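Local coordinates for betaine aldehyde dehydrogenase (PDB 4QTO), which catalyses the NAD-dependent oxidation of betaine aldehyde to glycine betaine, as an aldehyde dehydrogenase, at residues A104-A115 and Y130-M141. Numbering follows the deposited sequence. Where two conformers were deposited one is given.
Sequences ADKIKEHREALA and YADMDDIHNVFM
H137 reaches across to the backbone of A104, its ND1 donating to A104 O over 2.8 Å at an N-H...O angle of 161°. The oxygen lies in the imidazole plane, whereas the donor stands above the carbonyl plane of A104 O, which also accepts K108 N in the helix. With CG anti to its own backbone N (chi1 171°), H137 swings its ring among A104, D105, I107 and K108 as a knob into a hole. K108 bends at chi3 and chi4 and lays CE over one ring face, 3.5 Å from the centroid, a CH-pi contact that suits a long aliphatic chain. The small side chain of A104 permits close approach, its CB 3.5 Å from F140 CB. I107 is the reciprocal knob, its branched side chain sitting among M133, I136, H137 and F140, with CG2 against I136 CG2. L114, past the break at H110, lays CB 3.7 Å from SD of M133, whose flexible chain bends at chi2 and chi3. R111, extended from CG to NE, grips D134 side-on: NE meets OD1 at 2.7 Å and NH1 meets OD2 at 3.0 Å, both on the syn side but tilted from the carboxylate plane, which fixes the guanidinium's rotation. One face of that group lies over Y130 CB, and its plane is only 5° from that of the phenol ring. Y130 OH donates to E112 OE2, which also pairs with R116, though the bond is so short that its exact length is doubtful; A115 CB packs obliquely on the ring. D105 forms a salt bridge with R101 of the second subunit, whose K98 packs on H137. Helix 126-146 thus runs nearly antiparallel to the end of helix 93-109, a knobs-into-holes helical layer beside helix 183-197 in the Rossmann-like NAD-binding domain of aldehyde dehydrogenases.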
loop_
_atom_site.group_PDB
_atom_site.type_symbol
_atom_site.label_atom_id
_atom_site.label_comp_id
_atom_site.label_asym_id
_atom_site.label_seq_id
_atom_site.Cartn_x
_atom_site.Cartn_y
_atom_site.Cartn_z
ATOM N N ALA A 104 -18.029 -1.218 19.537
ATOM C CA ALA A 104 -18.998 -1.285 18.438
ATOM C C ALA A 104 -20.252 -2.093 18.826
ATOM O O ALA A 104 -21.394 -1.669 18.572
ATOM C CB ALA A 104 -18.376 -1.883 17.198
ATOM N N ASP A 105 -20.042 -3.251 19.429
ATOM C CA ASP A 105 -21.151 -4.112 19.808
ATOM C C ASP A 105 -22.062 -3.445 20.877
ATOM O O ASP A 105 -23.271 -3.595 20.833
ATOM C CB ASP A 105 -20.627 -5.436 20.261
ATOM C CG ASP A 105 -20.035 -6.260 19.104
ATOM O OD1 ASP A 105 -20.367 -6.036 17.934
ATOM O OD2 ASP A 105 -19.284 -7.185 19.420
ATOM N N LYS A 106 -21.471 -2.680 21.790
ATOM C CA LYS A 106 -22.272 -1.928 22.780
ATOM C C LYS A 106 -23.126 -0.841 22.122
ATOM O O LYS A 106 -24.253 -0.621 22.546
ATOM C CB LYS A 106 -21.365 -1.363 23.863
ATOM C CG LYS A 106 -20.930 -2.481 24.808
ATOM C CD LYS A 106 -19.956 -1.997 25.838
ATOM C CE LYS A 106 -19.516 -3.113 26.776
ATOM N NZ LYS A 106 -20.536 -3.619 27.735
ATOM N N ILE A 107 -22.611 -0.211 21.061
ATOM C CA ILE A 107 -23.404 0.802 20.359
ATOM C C ILE A 107 -24.658 0.156 19.760
ATOM O O ILE A 107 -25.761 0.668 19.939
ATOM C CB ILE A 107 -22.598 1.487 19.234
ATOM C CG1 ILE A 107 -21.369 2.211 19.807
ATOM C CG2 ILE A 107 -23.492 2.417 18.444
ATOM C CD1 ILE A 107 -21.636 3.333 20.752
ATOM N N LYS A 108 -24.495 -0.998 19.127
ATOM C CA LYS A 108 -25.641 -1.705 18.559
ATOM C C LYS A 108 -26.599 -2.202 19.642
ATOM O O LYS A 108 -27.832 -2.044 19.516
ATOM C CB LYS A 108 -25.184 -2.850 17.672
ATOM C CG LYS A 108 -26.351 -3.585 17.025
ATOM C CD LYS A 108 -25.863 -4.692 16.108
ATOM C CE LYS A 108 -25.169 -4.132 14.894
ATOM N NZ LYS A 108 -25.927 -3.082 14.191
ATOM N N GLU A 109 -26.072 -2.719 20.750
ATOM C CA GLU A 109 -26.886 -3.184 21.855
ATOM C C GLU A 109 -27.782 -2.074 22.398
ATOM O O GLU A 109 -28.951 -2.313 22.712
ATOM C CB GLU A 109 -25.966 -3.693 22.983
ATOM C CG GLU A 109 -26.663 -4.084 24.250
ATOM C CD GLU A 109 -25.694 -4.535 25.347
ATOM O OE1 GLU A 109 -24.458 -4.476 25.128
ATOM O OE2 GLU A 109 -26.209 -4.963 26.426
ATOM N N HIS A 110 -27.236 -0.873 22.467
ATOM C CA HIS A 110 -27.931 0.287 23.025
ATOM C C HIS A 110 -28.457 1.278 22.001
ATOM O O HIS A 110 -28.697 2.443 22.338
ATOM C CB HIS A 110 -27.009 0.998 24.026
ATOM C CG HIS A 110 -26.630 0.153 25.188
ATOM N ND1 HIS A 110 -27.510 -0.126 26.213
ATOM C CD2 HIS A 110 -25.489 -0.508 25.485
ATOM C CE1 HIS A 110 -26.920 -0.925 27.087
ATOM N NE2 HIS A 110 -25.689 -1.145 26.683
ATOM N N ARG A 111 -28.623 0.808 20.764
ATOM C CA ARG A 111 -29.027 1.647 19.650
ATOM C C ARG A 111 -30.253 2.495 19.939
ATOM O O ARG A 111 -30.270 3.690 19.662
ATOM C CB ARG A 111 -29.331 0.731 18.457
ATOM C CG ARG A 111 -29.774 1.414 17.196
ATOM C CD ARG A 111 -30.098 0.314 16.166
ATOM N NE ARG A 111 -30.372 0.828 14.840
ATOM C CZ ARG A 111 -31.578 1.097 14.353
ATOM N NH1 ARG A 111 -31.689 1.549 13.115
ATOM N NH2 ARG A 111 -32.672 0.923 15.088
ATOM N N GLU A 112 -31.282 1.876 20.493
ATOM C CA GLU A 112 -32.531 2.594 20.756
ATOM C C GLU A 112 -32.373 3.741 21.749
ATOM O O GLU A 112 -32.777 4.879 21.479
ATOM C CB GLU A 112 -33.632 1.621 21.207
ATOM C CG GLU A 112 -35.013 2.263 21.311
ATOM C CD GLU A 112 -35.615 2.631 19.958
ATOM O OE1 GLU A 112 -35.481 1.841 18.982
ATOM O OE2 GLU A 112 -36.253 3.708 19.880
ATOM N N ALA A 113 -31.804 3.445 22.914
ATOM C CA ALA A 113 -31.595 4.461 23.929
ATOM C C ALA A 113 -30.666 5.568 23.463
ATOM O O ALA A 113 -30.899 6.750 23.728
ATOM C CB ALA A 113 -31.060 3.832 25.216
ATOM N N LEU A 114 -29.598 5.196 22.766
ATOM C CA LEU A 114 -28.671 6.203 22.263
ATOM C C LEU A 114 -29.351 7.127 21.243
ATOM O O LEU A 114 -29.107 8.337 21.265
ATOM C CB LEU A 114 -27.442 5.553 21.642
ATOM C CG LEU A 114 -26.411 4.946 22.612
ATOM C CD1 LEU A 114 -25.411 4.043 21.909
ATOM C CD2 LEU A 114 -25.691 6.043 23.366
ATOM N N ALA A 115 -30.123 6.545 20.336
ATOM C CA ALA A 115 -30.822 7.338 19.315
ATOM C C ALA A 115 -31.788 8.311 19.977
ATOM O O ALA A 115 -31.858 9.511 19.619
ATOM C CB ALA A 115 -31.543 6.441 18.353
ATOM N N TYR A 130 -31.417 7.086 14.479
ATOM C CA TYR A 130 -31.203 5.648 14.283
ATOM C C TYR A 130 -30.136 5.447 13.209
ATOM O O TYR A 130 -29.232 4.605 13.348
ATOM C CB TYR A 130 -32.461 4.910 13.839
ATOM C CG TYR A 130 -33.569 4.754 14.851
ATOM C CD1 TYR A 130 -33.304 4.368 16.124
ATOM C CD2 TYR A 130 -34.894 4.895 14.459
ATOM C CE1 TYR A 130 -34.358 4.193 17.050
ATOM C CE2 TYR A 130 -35.936 4.713 15.350
ATOM C CZ TYR A 130 -35.657 4.374 16.641
ATOM O OH TYR A 130 -36.727 4.194 17.501
ATOM N N ALA A 131 -30.233 6.203 12.118
ATOM C CA ALA A 131 -29.220 6.103 11.036
ATOM C C ALA A 131 -27.820 6.416 11.564
ATOM O O ALA A 131 -26.842 5.728 11.207
ATOM C CB ALA A 131 -29.587 7.030 9.873
ATOM N N ASP A 132 -27.686 7.448 12.399
ATOM C CA ASP A 132 -26.410 7.785 13.018
ATOM C C ASP A 132 -25.900 6.618 13.818
ATOM O O ASP A 132 -24.707 6.284 13.753
ATOM C CB ASP A 132 -26.492 8.920 14.068
ATOM C CG ASP A 132 -26.489 10.302 13.525
ATOM O OD1 ASP A 132 -26.508 10.534 12.284
ATOM O OD2 ASP A 132 -26.495 11.204 14.441
ATOM N N MET A 133 -26.770 5.970 14.600
ATOM C CA MET A 133 -26.291 4.878 15.462
ATOM C C MET A 133 -25.811 3.684 14.649
ATOM O O MET A 133 -24.845 3.011 15.037
ATOM C CB MET A 133 -27.333 4.437 16.505
ATOM C CG MET A 133 -27.734 5.575 17.436
ATOM S SD MET A 133 -26.336 6.385 18.237
ATOM C CE MET A 133 -26.885 8.076 18.329
ATOM N N ASP A 134 -26.453 3.436 13.521
ATOM C CA ASP A 134 -26.013 2.365 12.630
ATOM C C ASP A 134 -24.640 2.733 12.071
ATOM O O ASP A 134 -23.732 1.891 11.978
ATOM C CB ASP A 134 -27.022 2.131 11.509
ATOM C CG ASP A 134 -28.313 1.518 12.004
ATOM O OD1 ASP A 134 -28.321 0.897 13.078
ATOM O OD2 ASP A 134 -29.341 1.672 11.298
ATOM N N ASP A 135 -24.477 3.987 11.694
ATOM C CA ASP A 135 -23.200 4.422 11.186
ATOM C C ASP A 135 -22.079 4.350 12.248
ATOM O O ASP A 135 -20.944 3.949 11.965
ATOM C CB ASP A 135 -23.359 5.819 10.651
ATOM C CG ASP A 135 -22.332 6.143 9.680
ATOM O OD1 ASP A 135 -21.941 5.221 8.907
ATOM O OD2 ASP A 135 -21.953 7.322 9.662
ATOM N N ILE A 136 -22.391 4.763 13.474
ATOM C CA ILE A 136 -21.442 4.737 14.571
ATOM C C ILE A 136 -20.952 3.310 14.850
ATOM O O ILE A 136 -19.768 3.076 15.027
ATOM C CB ILE A 136 -22.015 5.411 15.823
ATOM C CG1 ILE A 136 -22.175 6.913 15.532
ATOM C CG2 ILE A 136 -21.147 5.182 17.033
ATOM C CD1 ILE A 136 -23.171 7.590 16.423
ATOM N N HIS A 137 -21.876 2.352 14.852
ATOM C CA HIS A 137 -21.482 0.961 14.984
ATOM C C HIS A 137 -20.471 0.592 13.881
ATOM O O HIS A 137 -19.432 -0.048 14.156
ATOM C CB HIS A 137 -22.715 0.038 14.865
ATOM C CG HIS A 137 -22.375 -1.419 14.774
ATOM N ND1 HIS A 137 -21.992 -2.158 15.863
ATOM C CD2 HIS A 137 -22.330 -2.257 13.712
ATOM C CE1 HIS A 137 -21.760 -3.409 15.484
ATOM N NE2 HIS A 137 -21.999 -3.503 14.190
ATOM N N ASN A 138 -20.768 0.978 12.639
ATOM C CA ASN A 138 -19.888 0.678 11.524
ATOM C C ASN A 138 -18.538 1.396 11.577
ATOM O O ASN A 138 -17.542 0.845 11.135
ATOM C CB ASN A 138 -20.583 0.888 10.206
ATOM C CG ASN A 138 -21.617 -0.191 9.940
ATOM O OD1 ASN A 138 -21.415 -1.364 10.356
ATOM N ND2 ASN A 138 -22.671 0.146 9.213
ATOM N N VAL A 139 -18.490 2.612 12.137
ATOM C CA VAL A 139 -17.221 3.301 12.310
ATOM C C VAL A 139 -16.313 2.538 13.276
ATOM O O VAL A 139 -15.144 2.239 13.013
ATOM C CB VAL A 139 -17.461 4.742 12.787
ATOM C CG1 VAL A 139 -16.170 5.411 13.295
ATOM C CG2 VAL A 139 -18.079 5.571 11.683
ATOM N N PHE A 140 -16.849 2.215 14.443
ATOM C CA PHE A 140 -16.075 1.440 15.398
ATOM C C PHE A 140 -15.656 0.087 14.811
ATOM O O PHE A 140 -14.525 -0.339 15.000
ATOM C CB PHE A 140 -16.774 1.248 16.764
ATOM C CG PHE A 140 -16.764 2.488 17.649
ATOM C CD1 PHE A 140 -15.622 2.829 18.342
ATOM C CD2 PHE A 140 -17.897 3.242 17.839
ATOM C CE1 PHE A 140 -15.582 3.947 19.171
ATOM C CE2 PHE A 140 -17.860 4.364 18.682
ATOM C CZ PHE A 140 -16.705 4.709 19.348
ATOM N N MET A 141 -16.568 -0.577 14.102
ATOM C CA MET A 141 -16.241 -1.902 13.554
ATOM C C MET A 141 -15.150 -1.807 12.502
ATOM O O MET A 141 -14.266 -2.668 12.450
ATOM C CB MET A 141 -17.460 -2.600 12.975
ATOM C CG MET A 141 -17.222 -4.081 12.710
ATOM S SD MET A 141 -16.933 -5.034 14.218
ATOM C CE MET A 141 -18.588 -4.836 14.931
HETATM O O HOH W 1 -24.889 -0.911 11.690
#